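Local coordinates for pantothenate synthetase (Francisella tularensis subsp. tularensis, PDB 5HG0), which probably joins pantoate to beta-alanine at the expense of ATP, through a pantoyl-adenylate intermediate, to make pantothenate, at residues R240-F245 against I253-K258. Residues are numbered along the deposited sequence; the frame is centred on the assembly and turned at random.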
ATOM      1  N   ARG B 240      -0.676   8.006 -28.791  1.00 53.94           N
ATOM      2  CA  ARG B 240       0.623   8.151 -28.150  1.00 51.72           C
ATOM      3  C   ARG B 240       1.463   6.918 -28.443  1.00 56.69           C
ATOM      4  O   ARG B 240       1.000   5.789 -28.253  1.00 58.34           O
ATOM      5  CB  ARG B 240       0.464   8.349 -26.637  1.00 36.26           C
ATOM      6  CG  ARG B 240       1.761   8.588 -25.885  1.00 44.28           C
ATOM      7  CD  ARG B 240       1.488   8.990 -24.442  1.00 40.34           C
ATOM      8  NE  ARG B 240       0.938  10.340 -24.343  1.00 44.98           N
ATOM      9  CZ  ARG B 240       1.679  11.437 -24.226  1.00 45.30           C
ATOM     10  NH1 ARG B 240       1.104  12.628 -24.142  1.00 47.87           N
ATOM     11  NH2 ARG B 240       3.001  11.342 -24.194  1.00 40.69           N
ATOM     12  N   ILE B 241       2.692   7.138 -28.901  1.00 46.59           N
ATOM     13  CA  ILE B 241       3.618   6.061 -29.231  1.00 43.18           C
ATOM     14  C   ILE B 241       4.532   5.823 -28.040  1.00 45.76           C
ATOM     15  O   ILE B 241       5.099   6.770 -27.483  1.00 40.42           O
ATOM     16  CB  ILE B 241       4.436   6.395 -30.489  1.00 43.01           C
ATOM     17  CG1 ILE B 241       3.533   6.408 -31.719  1.00 46.20           C
ATOM     18  CG2 ILE B 241       5.577   5.405 -30.665  1.00 29.58           C
ATOM     19  CD1 ILE B 241       3.518   7.733 -32.430  1.00 49.80           C
ATOM     20  N   PHE B 242       4.669   4.560 -27.643  1.00 45.30           N
ATOM     21  CA  PHE B 242       5.598   4.148 -26.602  1.00 30.32           C
ATOM     22  C   PHE B 242       6.675   3.266 -27.218  1.00 36.36           C
ATOM     23  O   PHE B 242       6.394   2.467 -28.117  1.00 49.59           O
ATOM     24  CB  PHE B 242       4.883   3.378 -25.485  1.00 29.26           C
ATOM     25  CG  PHE B 242       3.883   4.198 -24.716  1.00 43.47           C
ATOM     26  CD1 PHE B 242       2.655   4.525 -25.272  1.00 40.56           C
ATOM     27  CD2 PHE B 242       4.163   4.617 -23.427  1.00 40.46           C
ATOM     28  CE1 PHE B 242       1.733   5.272 -24.564  1.00 33.80           C
ATOM     29  CE2 PHE B 242       3.246   5.360 -22.714  1.00 38.93           C
ATOM     30  CZ  PHE B 242       2.028   5.688 -23.282  1.00 35.15           C
ATOM     31  N   LEU B 243       7.908   3.410 -26.737  1.00 32.86           N
ATOM     32  CA  LEU B 243       8.994   2.588 -27.252  1.00 38.36           C
ATOM     33  C   LEU B 243      10.149   2.581 -26.264  1.00 35.91           C
ATOM     34  O   LEU B 243      10.285   3.477 -25.425  1.00 32.91           O
ATOM     35  CB  LEU B 243       9.474   3.070 -28.628  1.00 39.71           C
ATOM     36  CG  LEU B 243      10.315   4.347 -28.706  1.00 51.74           C
ATOM     37  CD1 LEU B 243      11.091   4.385 -30.011  1.00 58.43           C
ATOM     38  CD2 LEU B 243       9.443   5.586 -28.578  1.00 56.98           C
ATOM     39  N   ALA B 244      10.979   1.547 -26.381  1.00 36.71           N
ATOM     40  CA  ALA B 244      12.191   1.405 -25.587  1.00 40.71           C
ATOM     41  C   ALA B 244      13.212   0.645 -26.419  1.00 39.10           C
ATOM     42  O   ALA B 244      12.851  -0.248 -27.187  1.00 53.19           O
ATOM     43  CB  ALA B 244      11.925   0.678 -24.263  1.00 41.64           C
ATOM     44  N   PHE B 245      14.485   1.011 -26.265  1.00 31.70           N
ATOM     45  CA  PHE B 245      15.543   0.404 -27.058  1.00 38.37           C
ATOM     46  C   PHE B 245      16.837   0.402 -26.257  1.00 45.13           C
ATOM     47  O   PHE B 245      16.969   1.090 -25.243  1.00 40.18           O
ATOM     48  CB  PHE B 245      15.728   1.133 -28.394  1.00 38.50           C
ATOM     49  CG  PHE B 245      16.039   2.595 -28.250  1.00 44.65           C
ATOM     50  CD1 PHE B 245      15.017   3.529 -28.201  1.00 36.44           C
ATOM     51  CD2 PHE B 245      17.349   3.036 -28.164  1.00 44.78           C
ATOM     52  CE1 PHE B 245      15.296   4.876 -28.066  1.00 36.06           C
ATOM     53  CE2 PHE B 245      17.633   4.382 -28.028  1.00 50.50           C
ATOM     54  CZ  PHE B 245      16.606   5.303 -27.979  1.00 44.68           C
ATOM     55  N   ILE B 253      14.115   4.816 -22.856  1.00 31.23           N
ATOM     56  CA  ILE B 253      12.674   4.760 -23.055  1.00 30.72           C
ATOM     57  C   ILE B 253      12.186   6.139 -23.476  1.00 35.58           C
ATOM     58  O   ILE B 253      12.818   7.163 -23.202  1.00 31.86           O
ATOM     59  CB  ILE B 253      11.918   4.287 -21.796  1.00 32.08           C
ATOM     60  CG1 ILE B 253      12.038   5.320 -20.674  1.00 33.60           C
ATOM     61  CG2 ILE B 253      12.429   2.931 -21.338  1.00 29.05           C
ATOM     62  CD1 ILE B 253      11.128   5.047 -19.502  1.00 40.54           C
ATOM     63  N   ASP B 254      11.038   6.154 -24.150  1.00 28.78           N
ATOM     64  CA  ASP B 254      10.422   7.404 -24.564  1.00 32.82           C
ATOM     65  C   ASP B 254       8.967   7.149 -24.926  1.00 36.02           C
ATOM     66  O   ASP B 254       8.588   6.036 -25.302  1.00 29.99           O
ATOM     67  CB  ASP B 254      11.156   8.036 -25.752  1.00 27.43           C
ATOM     68  CG  ASP B 254      10.784   9.492 -25.956  1.00 29.80           C
ATOM     69  OD1 ASP B 254      10.145  10.073 -25.055  1.00 40.95           O
ATOM     70  OD2 ASP B 254      11.137  10.065 -27.007  1.00 32.23           O
ATOM     71  N   ASN B 255       8.159   8.197 -24.792  1.00 29.24           N
ATOM     72  CA  ASN B 255       6.780   8.187 -25.247  1.00 25.09           C
ATOM     73  C   ASN B 255       6.425   9.597 -25.693  1.00 36.28           C
ATOM     74  O   ASN B 255       6.908  10.580 -25.124  1.00 39.01           O
ATOM     75  CB  ASN B 255       5.816   7.706 -24.157  1.00 30.19           C
ATOM     76  CG  ASN B 255       5.601   8.741 -23.067  1.00 38.57           C
ATOM     77  OD1 ASN B 255       4.719   9.595 -23.172  1.00 30.85           O
ATOM     78  ND2 ASN B 255       6.401   8.664 -22.010  1.00 45.43           N
ATOM     79  N   PHE B 256       5.586   9.689 -26.722  1.00 48.10           N
ATOM     80  CA  PHE B 256       5.219  10.987 -27.268  1.00 50.87           C
ATOM     81  C   PHE B 256       3.926  10.857 -28.056  1.00 49.48           C
ATOM     82  O   PHE B 256       3.562   9.773 -28.522  1.00 45.81           O
ATOM     83  CB  PHE B 256       6.334  11.560 -28.149  1.00 47.34           C
ATOM     84  CG  PHE B 256       6.946  10.558 -29.088  1.00 45.25           C
ATOM     85  CD1 PHE B 256       6.301  10.198 -30.259  1.00 45.08           C
ATOM     86  CD2 PHE B 256       8.177   9.985 -28.803  1.00 32.74           C
ATOM     87  CE1 PHE B 256       6.865   9.280 -31.124  1.00 41.62           C
ATOM     88  CE2 PHE B 256       8.751   9.069 -29.666  1.00 28.09           C
ATOM     89  CZ  PHE B 256       8.094   8.715 -30.828  1.00 39.45           C
ATOM     90  N   LEU B 257       3.236  11.988 -28.191  1.00 50.63           N
ATOM     91  CA  LEU B 257       2.033  12.053 -29.006  1.00 45.16           C
ATOM     92  C   LEU B 257       2.351  11.690 -30.453  1.00 41.14           C
ATOM     93  O   LEU B 257       3.471  11.879 -30.935  1.00 40.61           O
ATOM     94  CB  LEU B 257       1.423  13.453 -28.939  1.00 50.83           C
ATOM     95  CG  LEU B 257       0.741  13.856 -27.631  1.00 49.10           C
ATOM     96  CD1 LEU B 257       0.516  15.359 -27.598  1.00 50.00           C
ATOM     97  CD2 LEU B 257      -0.573  13.112 -27.465  1.00 31.38           C
ATOM     98  N   LYS B 258       1.345  11.164 -31.151  1.00 47.52           N
ATOM     99  CA  LYS B 258       1.550  10.754 -32.534  1.00 50.76           C
ATOM    100  C   LYS B 258       1.545  11.938 -33.490  1.00 53.15           C
ATOM    101  O   LYS B 258       2.269  11.922 -34.493  1.00 52.82           O
ATOM    102  CB  LYS B 258       0.482   9.739 -32.946  1.00 56.33           C
ATOM    103  CG  LYS B 258       0.678   9.175 -34.344  1.00 75.89           C
ATOM    104  CD  LYS B 258      -0.098   7.884 -34.546  1.00 83.93           C
ATOM    105  CE  LYS B 258       0.198   7.284 -35.910  1.00 87.11           C
ATOM    106  NZ  LYS B 258      -0.445   5.955 -36.086  1.00 90.73           N
TER
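Ile241 and Phe256 face each other as a hydrogen-bonded pair, Ile241 N to Phe256 O at 2.8 Å and Phe256 N to Ile241 O at 3.1 Å. Two residues on, two back along the partner, Leu243 and Asp254 repeat the pattern, each N giving to the other's O, so these four residues have both backbone N-H and C=O groups satisfied across the antiparallel hairpin. Between the two pairs, Asn255 CA-H points at Ile241 O.

On the face carrying Arg240, Phe242 and Ala244, the polar link is Arg240 NH2 to Asn255 OD1, 2.7 Å. The bond is bent at the hydrogen (131°), and the oxygen is tilted out of the guanidinium plane. With chi1 at -177° Arg240 starts out extended; a turn at chi3 swings the guanidinium across to the amide, while NH1, beside Leu257 CG, makes a long, weak ion pair with Glu151 OE1. The other end of the amide is used too: Asn255 ND2 gives to the backbone O of Glu151, a predicted ATP-site residue. Asn255 CB sits over the face of the Phe242 ring in a CH-pi contact, 4.0 Å from its centroid, with the amide and ring nearly parallel (20°). Farther along, Ala244 CB touches Ile253 CG2.

The opposite face is apolar around Phe256, where Ile241 CB meets Phe256 CE1 and Leu243 CD2 lies 3.7 Å from Phe256 CE2. Asp254, on the same face, spends its carboxylate mostly outside the hairpin: OD2 forms a salt bridge with Arg180 and a hydrogen bond with Tyr206, and OD1 accepts a weak hydrogen bond from Asn255 N.

Strand 240-247 is central in a three-stranded antiparallel sheet, flanked by 230-236 and 250-257. Helix 120-123 lies against Ala244 and Ile253, whereas Phe214 packs on Ile241 and Phe256 from the other face.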